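Local coordinates for putative uncharacterized protein (Pseudomonas phage 201phi2-1, PDB 3R4V) that is a phage tubulin-like protein of the tubulin/FtsZ fold, seen here with guanosine-5'-diphosphate in its nucleotide pocket, at residues 16-21 with 40-45; 7-12 with 170-175; 195-200 with 267-272. All blocks are in the same frame, centred on the assembly; numbering follows the deposited sequence.

Contact 1 (16-21 with 40-45); sequences NVATKL and DVHRSV. With GDP (guanosine-5'-diphosphate), chain B.
Ala18, on helix 11-18 of this tubulin-like nucleotide-binding fold, and Thr19 next to it pack against His42 and Val41 in a short 3-10 segment between strands 28-32 and 46-49. The tight part centres on the imidazole. The methyl of Ala18 sits at the ring edge, its CB 4.0 Å from His42 NE2, while Thr19 CG2 comes in obliquely to 3.5 Å from His42 CE1. The first bond of the His42 side chain does not aim at 16-21; chi1 of -79° swings the imidazole round so that its end comes near Ala18 and Thr19. Both ring nitrogens are engaged as well, ND1 with Val39 N and NE2 with Met15 O, which fixes the rotation of the imidazole.

Toward solvent the packing thins. The exposed Val41 reaches across with a single branch, its CG2 3.9 Å from Thr19 CB, and also touches Val22.

The Thr19 hydroxyl turns back on the preceding backbone: with chi1 at 68°, Thr19 OG1 donates to Asn16 O at 2.7 Å, leaving CG2 for the histidine. Asn16 itself serves the nucleotide. Its OD1 accepts from Asn37 ND2, and Asn16 ND2 gives GDP O6 a nearly straight bond of 2.8 Å, with an N-H...O angle of 176°.

Contact 2 (7-12 with 170-175); sequences LIFAGG and EKIRKV. With GDP (guanosine-5'-diphosphate), chain B.
Strand 6-10 and helix 161-178 face each other with their backbones well separated, the nearest CA atoms, those of Leu7 and Ile172, being 9.0 Å apart. Ile172 spans that gap with two branches. Ile172 CG2, anti to the backbone N, meets Leu7 CD2 at 3.5 Å, the two side chains lying oblique to one another. The longer arm, fully extended at chi2 180°, carries CD1 to Phe9, whose side chain comes from the opposite direction. Ile172 CD1 lies 4.0 Å from Phe9 CE1 and only slightly farther from CZ, oblique to the ring. Ile85 of the adjacent strand 84-89 and Phe116 of strand 113-119 also touch Ile172. Leu21, from the chain after helix 11-18, does so too, so Ile172 is surrounded by apolar side chains from several elements.

Past Ala10 the chain reaches Gly11 and Gly12 at the diphosphate, and the backbone of both comes directly up to the phosphates. Gly12 N donates to GDP O1B at 2.8 Å and 174°, and Gly11 CA lies 3.4 Å from GDP O2B.

Everything that meets between strand and helix is buried hydrocarbon, which implies that shape and exclusion of water hold them together, whereas Gly12, at the far end of segment 7-12, contributes a polar bond to the diphosphate.

Contact 3 (195-200 with 267-272); sequences VRFTDK and FVINSV
With chi1 at 57°, Phe197 CG stands between the backbone N and the carbonyl carbon, and the ring extends toward strand 264-270, where Ile269 has CG2 anti to its own backbone N and CG1 anti to the carbonyl carbon (chi1 -60°). These two settings bring the ring and the branched side chain together. The isoleucine then divides its two methyls between two partners. Ile269 CG2 approaches the phenyl obliquely and ends 4.0 Å from Phe197 CE2. Ile269 CD1, at the end of an extended arm, reaches the last turn of helix 188-195, where it lies 4.0 Å from Val195 CA and 4.2 Å from Val195 CG2. Part of that meeting is thus with the helix backbone itself. All three residues are buried, and the contact is wholly apolar.

Between the two residues that hold Ile269, the chain leaves the helix at Arg196, whose side chain sets off away from the strand. Arg196 O accepts from Asp199 N across the following turn, and the side chains of the same two residues form a salt bridge. Arg196 NE donates to Asp199 OD2 at 2.8 Å with an angle of 163°. The oxygen lies almost in the guanidinium plane, yet the donor meets it from above the carboxylate plane; the two bonds from NH2 are weak. NH1 is held separately by Ala111 O. The guanidinium is therefore gripped from more than one direction, tying the turn after the helix to a loop before strand 113-119.

The contact belongs to the C-terminal domain of the phage tubulin-like family. Strand 264-270 runs antiparallel between strands 208-214 and 228-233, and helix 188-195 lies against it, with Trp194 also touching Ile269. Phe197 extends this cover across Cys209 and Ser228 on the two flanking strands, and packs on Pro147 just before strand 148-154.

Overall arrangement
Contacts 1 and 2 are neighbours, their centres 11 Å apart, both using helix 11-18; along the chain contact 1 is nested inside the loop closed by contact 2. Asn16 of contact 1 binds the base of GDP and Gly12 of contact 2 the diphosphate, and the two contacts also pack directly, Leu21 CD1 lying 3.5 Å from Phe9 CZ. Contact 3 comes later in the sequence, its centre 30 Å from that of contact 1, on the opposite side of the chain's centre. Contact 2 bridges part of this span: it reaches the same mixed sheet, and Phe267 packs on the backbone of helix 161-178 at Lys174, linking the nucleotide-binding and C-terminal parts.

Contact 1 (16-21 with 40-45)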
loop_
_atom_site.group_PDB
_atom_site.type_symbol
_atom_site.label_atom_id
_atom_site.label_comp_id
_atom_site.label_asym_id
_atom_site.label_seq_id
_atom_site.Cartn_x
_atom_site.Cartn_y
_atom_site.Cartn_z
ATOM N N ASN A 16 -12.295 1.114 3.242
ATOM C CA ASN A 16 -13.117 1.345 2.069
ATOM C C ASN A 16 -12.805 0.322 0.971
ATOM O O ASN A 16 -13.712 -0.216 0.347
ATOM C CB ASN A 16 -12.952 2.777 1.547
ATOM C CG ASN A 16 -13.473 3.836 2.518
ATOM O OD1 ASN A 16 -14.170 3.537 3.498
ATOM N ND2 ASN A 16 -13.156 5.091 2.227
ATOM N N VAL A 17 -11.521 0.041 0.748
ATOM C CA VAL A 17 -11.155 -0.966 -0.246
ATOM C C VAL A 17 -11.638 -2.351 0.181
ATOM O O VAL A 17 -12.112 -3.133 -0.645
ATOM C CB VAL A 17 -9.639 -0.988 -0.520
ATOM C CG1 VAL A 17 -9.283 -2.142 -1.444
ATOM C CG2 VAL A 17 -9.212 0.328 -1.147
ATOM N N ALA A 18 -11.527 -2.650 1.472
ATOM C CA ALA A 18 -12.008 -3.930 2.004
ATOM C C ALA A 18 -13.475 -4.237 1.658
ATOM O O ALA A 18 -13.834 -5.395 1.406
ATOM C CB ALA A 18 -11.791 -3.995 3.510
ATOM N N THR A 19 -14.329 -3.217 1.641
ATOM C CA THR A 19 -15.752 -3.448 1.372
ATOM C C THR A 19 -15.953 -4.148 0.023
ATOM O O THR A 19 -16.964 -4.806 -0.210
ATOM C CB THR A 19 -16.585 -2.143 1.406
ATOM O OG1 THR A 19 -16.226 -1.304 0.301
ATOM C CG2 THR A 19 -16.368 -1.389 2.718
ATOM N N LYS A 20 -14.975 -4.008 -0.861
ATOM C CA LYS A 20 -15.102 -4.558 -2.201
ATOM C C LYS A 20 -14.577 -5.983 -2.257
ATOM O O LYS A 20 -14.707 -6.667 -3.273
ATOM C CB LYS A 20 -14.380 -3.656 -3.201
ATOM C CG LYS A 20 -14.908 -2.237 -3.150
ATOM C CD LYS A 20 -14.283 -1.344 -4.193
ATOM C CE LYS A 20 -15.027 -0.020 -4.240
ATOM N NZ LYS A 20 -16.488 -0.236 -4.430
ATOM N N LEU A 21 -14.006 -6.430 -1.144
ATOM C CA LEU A 21 -13.394 -7.745 -1.070
ATOM C C LEU A 21 -13.986 -8.627 0.031
ATOM O O LEU A 21 -13.364 -9.610 0.443
ATOM C CB LEU A 21 -11.881 -7.598 -0.880
ATOM C CG LEU A 21 -11.167 -6.855 -2.014
ATOM C CD1 LEU A 21 -9.764 -6.374 -1.617
ATOM C CD2 LEU A 21 -11.103 -7.748 -3.251
ATOM N N ASP A 40 -21.846 -2.037 7.363
ATOM C CA ASP A 40 -22.483 -3.331 7.583
ATOM C C ASP A 40 -21.764 -4.513 6.929
ATOM O O ASP A 40 -21.645 -5.577 7.537
ATOM C CB ASP A 40 -23.948 -3.294 7.140
ATOM C CG ASP A 40 -24.887 -2.834 8.247
ATOM O OD1 ASP A 40 -24.477 -1.996 9.080
ATOM O OD2 ASP A 40 -26.036 -3.317 8.283
ATOM N N VAL A 41 -21.296 -4.333 5.696
ATOM C CA VAL A 41 -20.657 -5.432 4.958
ATOM C C VAL A 41 -19.404 -5.977 5.638
ATOM O O VAL A 41 -18.980 -7.102 5.367
ATOM C CB VAL A 41 -20.306 -5.053 3.498
ATOM C CG1 VAL A 41 -21.571 -4.815 2.680
ATOM C CG2 VAL A 41 -19.375 -3.847 3.458
ATOM N N HIS A 42 -18.824 -5.175 6.523
ATOM C CA HIS A 42 -17.611 -5.565 7.232
ATOM C C HIS A 42 -17.832 -6.718 8.209
ATOM O O HIS A 42 -16.879 -7.352 8.649
ATOM C CB HIS A 42 -17.013 -4.365 7.959
ATOM C CG HIS A 42 -16.233 -3.449 7.069
ATOM N ND1 HIS A 42 -16.507 -2.102 6.960
ATOM C CD2 HIS A 42 -15.167 -3.684 6.265
ATOM C CE1 HIS A 42 -15.645 -1.547 6.124
ATOM N NE2 HIS A 42 -14.826 -2.487 5.685
ATOM N N ARG A 43 -19.089 -6.978 8.554
ATOM C CA ARG A 43 -19.409 -8.098 9.423
ATOM C C ARG A 43 -18.858 -9.398 8.844
ATOM O O ARG A 43 -18.581 -10.347 9.580
ATOM C CB ARG A 43 -20.922 -8.202 9.619
ATOM C CG ARG A 43 -21.543 -6.957 10.235
ATOM C CD ARG A 43 -23.055 -7.074 10.324
ATOM N NE ARG A 43 -23.469 -8.219 11.129
ATOM C CZ ARG A 43 -23.799 -9.405 10.628
ATOM N NH1 ARG A 43 -23.769 -9.608 9.317
ATOM N NH2 ARG A 43 -24.162 -10.389 11.441
ATOM N N SER A 44 -18.689 -9.425 7.525
ATOM C CA SER A 44 -18.216 -10.618 6.815
ATOM C C SER A 44 -16.707 -10.849 6.933
ATOM O O SER A 44 -16.186 -11.876 6.484
ATOM C CB SER A 44 -18.604 -10.541 5.336
ATOM O OG SER A 44 -20.013 -10.516 5.172
ATOM N N VAL A 45 -15.999 -9.890 7.518
ATOM C CA VAL A 45 -14.548 -10.004 7.646
ATOM C C VAL A 45 -14.097 -9.650 9.065
ATOM O O VAL A 45 -14.915 -9.310 9.924
ATOM C CB VAL A 45 -13.814 -9.114 6.624
ATOM C CG1 VAL A 45 -14.236 -9.474 5.193
ATOM C CG2 VAL A 45 -14.065 -7.644 6.908
HETATM P PB GDP B . -6.674 7.348 7.849
HETATM O O1B GDP B . -7.952 6.707 8.340
HETATM O O2B GDP B . -5.699 6.253 7.507
HETATM O O3B GDP B . -6.116 8.288 8.911
HETATM O O3A GDP B . -6.982 8.255 6.569
HETATM P PA GDP B . -7.858 7.834 5.286
HETATM O O1A GDP B . -9.335 7.671 5.604
HETATM O O2A GDP B . -7.288 6.608 4.630
HETATM O "O5'" GDP B . -7.657 9.123 4.398
HETATM C "C5'" GDP B . -6.348 9.599 4.040
HETATM C "C4'" GDP B . -6.406 10.365 2.723
HETATM O "O4'" GDP B . -6.637 9.448 1.646
HETATM C "C3'" GDP B . -7.554 11.359 2.653
HETATM O "O3'" GDP B . -7.127 12.647 3.085
HETATM C "C2'" GDP B . -7.905 11.374 1.181
HETATM O "O2'" GDP B . -7.022 12.239 0.469
HETATM C "C1'" GDP B . -7.584 9.976 0.703
HETATM N N9 GDP B . -8.738 9.055 0.784
HETATM C C8 GDP B . -9.676 8.984 1.759
HETATM N N7 GDP B . -10.552 7.976 1.513
HETATM C C5 GDP B . -10.160 7.364 0.374
HETATM C C6 GDP B . -10.621 6.222 -0.447
HETATM O O6 GDP B . -11.628 5.565 -0.117
HETATM N N1 GDP B . -9.922 5.922 -1.558
HETATM C C2 GDP B . -8.827 6.622 -1.933
HETATM N N2 GDP B . -8.150 6.273 -3.059
HETATM N N3 GDP B . -8.351 7.672 -1.225
HETATM C C4 GDP B . -8.963 8.074 -0.088
#

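Contact 2 (7-12 with 170-175)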
loop_
_atom_site.group_PDB
_atom_site.type_symbol
_atom_site.label_atom_id
_atom_site.label_comp_id
_atom_site.label_asym_id
_atom_site.label_seq_id
_atom_site.Cartn_x
_atom_site.Cartn_y
_atom_site.Cartn_z
ATOM N N LEU A 7 -5.096 -11.014 3.878
ATOM C CA LEU A 7 -5.207 -9.643 3.394
ATOM C C LEU A 7 -5.422 -8.689 4.562
ATOM O O LEU A 7 -6.339 -8.865 5.374
ATOM C CB LEU A 7 -6.360 -9.508 2.398
ATOM C CG LEU A 7 -6.225 -10.353 1.133
ATOM C CD1 LEU A 7 -6.858 -11.722 1.353
ATOM C CD2 LEU A 7 -6.886 -9.658 -0.030
ATOM N N ILE A 8 -4.588 -7.658 4.621
ATOM C CA ILE A 8 -4.611 -6.724 5.735
ATOM C C ILE A 8 -4.900 -5.308 5.237
ATOM O O ILE A 8 -4.244 -4.835 4.306
ATOM C CB ILE A 8 -3.257 -6.740 6.442
ATOM C CG1 ILE A 8 -2.986 -8.138 7.003
ATOM C CG2 ILE A 8 -3.210 -5.675 7.536
ATOM C CD1 ILE A 8 -1.525 -8.420 7.261
ATOM N N PHE A 9 -5.880 -4.645 5.853
ATOM C CA PHE A 9 -6.296 -3.296 5.463
ATOM C C PHE A 9 -6.237 -2.386 6.666
ATOM O O PHE A 9 -6.639 -2.776 7.765
ATOM C CB PHE A 9 -7.738 -3.300 4.932
ATOM C CG PHE A 9 -7.906 -4.108 3.693
ATOM C CD1 PHE A 9 -7.743 -3.520 2.446
ATOM C CD2 PHE A 9 -8.146 -5.467 3.769
ATOM C CE1 PHE A 9 -7.856 -4.271 1.288
ATOM C CE2 PHE A 9 -8.268 -6.223 2.616
ATOM C CZ PHE A 9 -8.122 -5.624 1.374
ATOM N N ALA A 10 -5.764 -1.163 6.458
ATOM C CA ALA A 10 -5.572 -0.239 7.573
ATOM C C ALA A 10 -6.050 1.159 7.235
ATOM O O ALA A 10 -5.870 1.638 6.115
ATOM C CB ALA A 10 -4.116 -0.200 7.975
ATOM N N GLY A 11 -6.670 1.811 8.221
ATOM C CA GLY A 11 -7.113 3.181 8.066
ATOM C C GLY A 11 -8.397 3.231 7.253
ATOM O O GLY A 11 -8.873 2.201 6.766
ATOM N N GLY A 12 -8.954 4.425 7.090
ATOM C CA GLY A 12 -10.170 4.593 6.308
ATOM C C GLY A 12 -10.112 4.057 4.887
ATOM O O GLY A 12 -11.019 3.345 4.443
ATOM N N GLU A 170 -9.398 -4.700 -7.896
ATOM C CA GLU A 170 -9.204 -5.596 -9.042
ATOM C C GLU A 170 -7.755 -6.062 -9.147
ATOM O O GLU A 170 -7.488 -7.192 -9.568
ATOM C CB GLU A 170 -9.672 -4.952 -10.345
ATOM C CG GLU A 170 -11.189 -4.931 -10.508
ATOM C CD GLU A 170 -11.786 -6.326 -10.635
ATOM O OE1 GLU A 170 -11.126 -7.210 -11.221
ATOM O OE2 GLU A 170 -12.914 -6.538 -10.143
ATOM N N LYS A 171 -6.818 -5.198 -8.763
ATOM C CA LYS A 171 -5.413 -5.595 -8.723
ATOM C C LYS A 171 -5.147 -6.583 -7.597
ATOM O O LYS A 171 -4.392 -7.540 -7.771
ATOM C CB LYS A 171 -4.500 -4.381 -8.562
ATOM C CG LYS A 171 -4.419 -3.473 -9.777
ATOM C CD LYS A 171 -3.682 -2.198 -9.375
ATOM C CE LYS A 171 -3.348 -1.300 -10.543
ATOM N NZ LYS A 171 -2.600 -0.102 -10.034
ATOM N N ILE A 172 -5.768 -6.353 -6.439
ATOM C CA ILE A 172 -5.617 -7.265 -5.318
ATOM C C ILE A 172 -6.090 -8.667 -5.695
ATOM O O ILE A 172 -5.447 -9.655 -5.362
ATOM C CB ILE A 172 -6.362 -6.761 -4.075
ATOM C CG1 ILE A 172 -5.651 -5.512 -3.546
ATOM C CG2 ILE A 172 -6.381 -7.840 -3.004
ATOM C CD1 ILE A 172 -6.290 -4.906 -2.321
ATOM N N ARG A 173 -7.221 -8.748 -6.386
ATOM C CA ARG A 173 -7.708 -10.031 -6.882
ATOM C C ARG A 173 -6.712 -10.744 -7.802
ATOM O O ARG A 173 -6.630 -11.974 -7.790
ATOM C CB ARG A 173 -9.033 -9.848 -7.611
ATOM C CG ARG A 173 -10.131 -9.321 -6.712
ATOM C CD ARG A 173 -11.482 -9.538 -7.345
ATOM N NE ARG A 173 -12.555 -9.029 -6.498
ATOM C CZ ARG A 173 -13.128 -9.706 -5.506
ATOM N NH1 ARG A 173 -12.730 -10.938 -5.203
ATOM N NH2 ARG A 173 -14.100 -9.140 -4.803
ATOM N N LYS A 174 -5.982 -9.989 -8.616
ATOM C CA LYS A 174 -4.979 -10.619 -9.473
ATOM C C LYS A 174 -3.859 -11.201 -8.614
ATOM O O LYS A 174 -3.335 -12.267 -8.919
ATOM C CB LYS A 174 -4.424 -9.650 -10.529
ATOM C CG LYS A 174 -5.417 -9.253 -11.623
ATOM C CD LYS A 174 -4.784 -8.258 -12.585
ATOM C CE LYS A 174 -5.602 -8.088 -13.866
ATOM N NZ LYS A 174 -6.997 -7.651 -13.632
ATOM N N VAL A 175 -3.495 -10.517 -7.527
ATOM C CA VAL A 175 -2.465 -11.050 -6.638
ATOM C C VAL A 175 -3.002 -12.263 -5.875
ATOM O O VAL A 175 -2.276 -13.230 -5.653
ATOM C CB VAL A 175 -1.922 -9.979 -5.635
ATOM C CG1 VAL A 175 -0.884 -10.618 -4.712
ATOM C CG2 VAL A 175 -1.307 -8.841 -6.407
HETATM P PB GDP B . -6.674 7.348 7.849
HETATM O O1B GDP B . -7.952 6.707 8.340
HETATM O O2B GDP B . -5.699 6.253 7.507
HETATM O O3B GDP B . -6.116 8.288 8.911
HETATM O O3A GDP B . -6.982 8.255 6.569
HETATM P PA GDP B . -7.858 7.834 5.286
HETATM O O1A GDP B . -9.335 7.671 5.604
HETATM O O2A GDP B . -7.288 6.608 4.630
HETATM O "O5'" GDP B . -7.657 9.123 4.398
HETATM C "C5'" GDP B . -6.348 9.599 4.040
HETATM C "C4'" GDP B . -6.406 10.365 2.723
HETATM O "O4'" GDP B . -6.637 9.448 1.646
HETATM C "C3'" GDP B . -7.554 11.359 2.653
HETATM O "O3'" GDP B . -7.127 12.647 3.085
HETATM C "C2'" GDP B . -7.905 11.374 1.181
HETATM O "O2'" GDP B . -7.022 12.239 0.469
HETATM C "C1'" GDP B . -7.584 9.976 0.703
HETATM N N9 GDP B . -8.738 9.055 0.784
HETATM C C8 GDP B . -9.676 8.984 1.759
HETATM N N7 GDP B . -10.552 7.976 1.513
HETATM C C5 GDP B . -10.160 7.364 0.374
HETATM C C6 GDP B . -10.621 6.222 -0.447
HETATM O O6 GDP B . -11.628 5.565 -0.117
HETATM N N1 GDP B . -9.922 5.922 -1.558
HETATM C C2 GDP B . -8.827 6.622 -1.933
HETATM N N2 GDP B . -8.150 6.273 -3.059
HETATM N N3 GDP B . -8.351 7.672 -1.225
HETATM C C4 GDP B . -8.963 8.074 -0.088
#

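Contact 3 (195-200 with 267-272)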
loop_
_atom_site.group_PDB
_atom_site.type_symbol
_atom_site.label_atom_id
_atom_site.label_comp_id
_atom_site.label_asym_id
_atom_site.label_seq_id
_atom_site.Cartn_x
_atom_site.Cartn_y
_atom_site.Cartn_z
ATOM N N VAL A 195 9.426 -12.041 -4.638
ATOM C CA VAL A 195 9.196 -10.795 -3.908
ATOM C C VAL A 195 10.286 -10.500 -2.864
ATOM O O VAL A 195 10.589 -9.329 -2.584
ATOM C CB VAL A 195 7.776 -10.758 -3.278
ATOM C CG1 VAL A 195 7.661 -11.728 -2.104
ATOM C CG2 VAL A 195 7.445 -9.346 -2.854
ATOM N N ARG A 196 10.882 -11.556 -2.306
ATOM C CA ARG A 196 12.027 -11.430 -1.398
ATOM C C ARG A 196 13.329 -11.656 -2.179
ATOM O O ARG A 196 14.155 -12.496 -1.803
ATOM C CB ARG A 196 11.931 -12.456 -0.271
ATOM C CG ARG A 196 10.690 -12.336 0.623
ATOM C CD ARG A 196 10.711 -13.437 1.713
ATOM N NE ARG A 196 11.930 -13.337 2.512
ATOM C CZ ARG A 196 12.052 -12.537 3.563
ATOM N NH1 ARG A 196 11.012 -11.820 3.964
ATOM N NH2 ARG A 196 13.199 -12.462 4.222
ATOM N N PHE A 197 13.501 -10.922 -3.274
ATOM C CA PHE A 197 14.580 -11.224 -4.213
ATOM C C PHE A 197 15.986 -11.039 -3.638
ATOM O O PHE A 197 16.925 -11.640 -4.128
ATOM C CB PHE A 197 14.415 -10.467 -5.539
ATOM C CG PHE A 197 14.347 -8.968 -5.389
ATOM C CD1 PHE A 197 15.512 -8.214 -5.294
ATOM C CD2 PHE A 197 13.117 -8.314 -5.354
ATOM C CE1 PHE A 197 15.466 -6.833 -5.151
ATOM C CE2 PHE A 197 13.057 -6.929 -5.224
ATOM C CZ PHE A 197 14.228 -6.186 -5.126
ATOM N N THR A 198 16.134 -10.204 -2.615
ATOM C CA THR A 198 17.449 -10.022 -1.980
ATOM C C THR A 198 17.912 -11.236 -1.167
ATOM O O THR A 198 19.076 -11.315 -0.779
ATOM C CB THR A 198 17.463 -8.810 -1.041
ATOM O OG1 THR A 198 16.316 -8.872 -0.195
ATOM C CG2 THR A 198 17.430 -7.503 -1.829
ATOM N N ASP A 199 17.015 -12.178 -0.896
ATOM C CA ASP A 199 17.398 -13.350 -0.105
ATOM C C ASP A 199 18.469 -14.162 -0.833
ATOM O O ASP A 199 19.439 -14.617 -0.220
ATOM C CB ASP A 199 16.184 -14.237 0.191
ATOM C CG ASP A 199 15.404 -13.780 1.411
ATOM O OD1 ASP A 199 15.748 -12.722 1.976
ATOM O OD2 ASP A 199 14.440 -14.480 1.795
ATOM N N LYS A 200 18.289 -14.343 -2.139
ATOM C CA LYS A 200 19.233 -15.122 -2.940
ATOM C C LYS A 200 20.143 -14.256 -3.812
ATOM O O LYS A 200 21.189 -14.716 -4.273
ATOM C CB LYS A 200 18.488 -16.141 -3.804
ATOM C CG LYS A 200 17.656 -17.120 -2.995
ATOM C CD LYS A 200 17.096 -18.231 -3.867
ATOM C CE LYS A 200 16.478 -19.330 -3.015
ATOM N NZ LYS A 200 15.992 -20.479 -3.837
ATOM N N PHE A 267 3.616 -9.753 -13.296
ATOM C CA PHE A 267 3.818 -9.027 -12.048
ATOM C C PHE A 267 5.285 -8.642 -12.020
ATOM O O PHE A 267 6.152 -9.494 -11.791
ATOM C CB PHE A 267 3.475 -9.948 -10.879
ATOM C CG PHE A 267 2.058 -10.481 -10.915
ATOM C CD1 PHE A 267 1.736 -11.589 -11.689
ATOM C CD2 PHE A 267 1.056 -9.873 -10.188
ATOM C CE1 PHE A 267 0.437 -12.079 -11.720
ATOM C CE2 PHE A 267 -0.246 -10.355 -10.214
ATOM C CZ PHE A 267 -0.560 -11.454 -10.984
ATOM N N VAL A 268 5.570 -7.383 -12.309
ATOM C CA VAL A 268 6.951 -6.955 -12.499
ATOM C C VAL A 268 7.358 -6.015 -11.386
ATOM O O VAL A 268 6.663 -5.046 -11.105
ATOM C CB VAL A 268 7.119 -6.235 -13.830
ATOM C CG1 VAL A 268 8.615 -6.029 -14.134
ATOM C CG2 VAL A 268 6.435 -7.032 -14.949
ATOM N N ILE A 269 8.468 -6.325 -10.730
ATOM C CA ILE A 269 8.972 -5.488 -9.645
ATOM C C ILE A 269 10.178 -4.693 -10.160
ATOM O O ILE A 269 11.093 -5.268 -10.731
ATOM C CB ILE A 269 9.385 -6.355 -8.422
ATOM C CG1 ILE A 269 8.184 -7.144 -7.891
ATOM C CG2 ILE A 269 10.026 -5.491 -7.312
ATOM C CD1 ILE A 269 8.505 -8.119 -6.780
ATOM N N ASN A 270 10.180 -3.376 -9.947
ATOM C CA ASN A 270 11.368 -2.566 -10.198
ATOM C C ASN A 270 11.493 -1.564 -9.066
ATOM O O ASN A 270 10.738 -1.657 -8.109
ATOM C CB ASN A 270 11.305 -1.865 -11.553
ATOM C CG ASN A 270 10.332 -0.719 -11.585
ATOM O OD1 ASN A 270 9.475 -0.582 -10.706
ATOM N ND2 ASN A 270 10.444 0.116 -12.617
ATOM N N SER A 271 12.429 -0.621 -9.155
ATOM C CA SER A 271 12.515 0.391 -8.088
ATOM C C SER A 271 12.936 1.759 -8.602
ATOM O O SER A 271 12.884 2.732 -7.849
ATOM C CB SER A 271 13.459 -0.057 -6.963
ATOM O OG SER A 271 14.814 -0.059 -7.420
ATOM N N VAL A 272 13.361 1.846 -9.859
ATOM C CA VAL A 272 13.846 3.125 -10.378
ATOM C C VAL A 272 12.738 4.190 -10.418
ATOM O O VAL A 272 13.015 5.373 -10.355
ATOM C CB VAL A 272 14.557 2.987 -11.745
ATOM C CG1 VAL A 272 13.566 2.652 -12.846
ATOM C CG2 VAL A 272 15.297 4.269 -12.083
#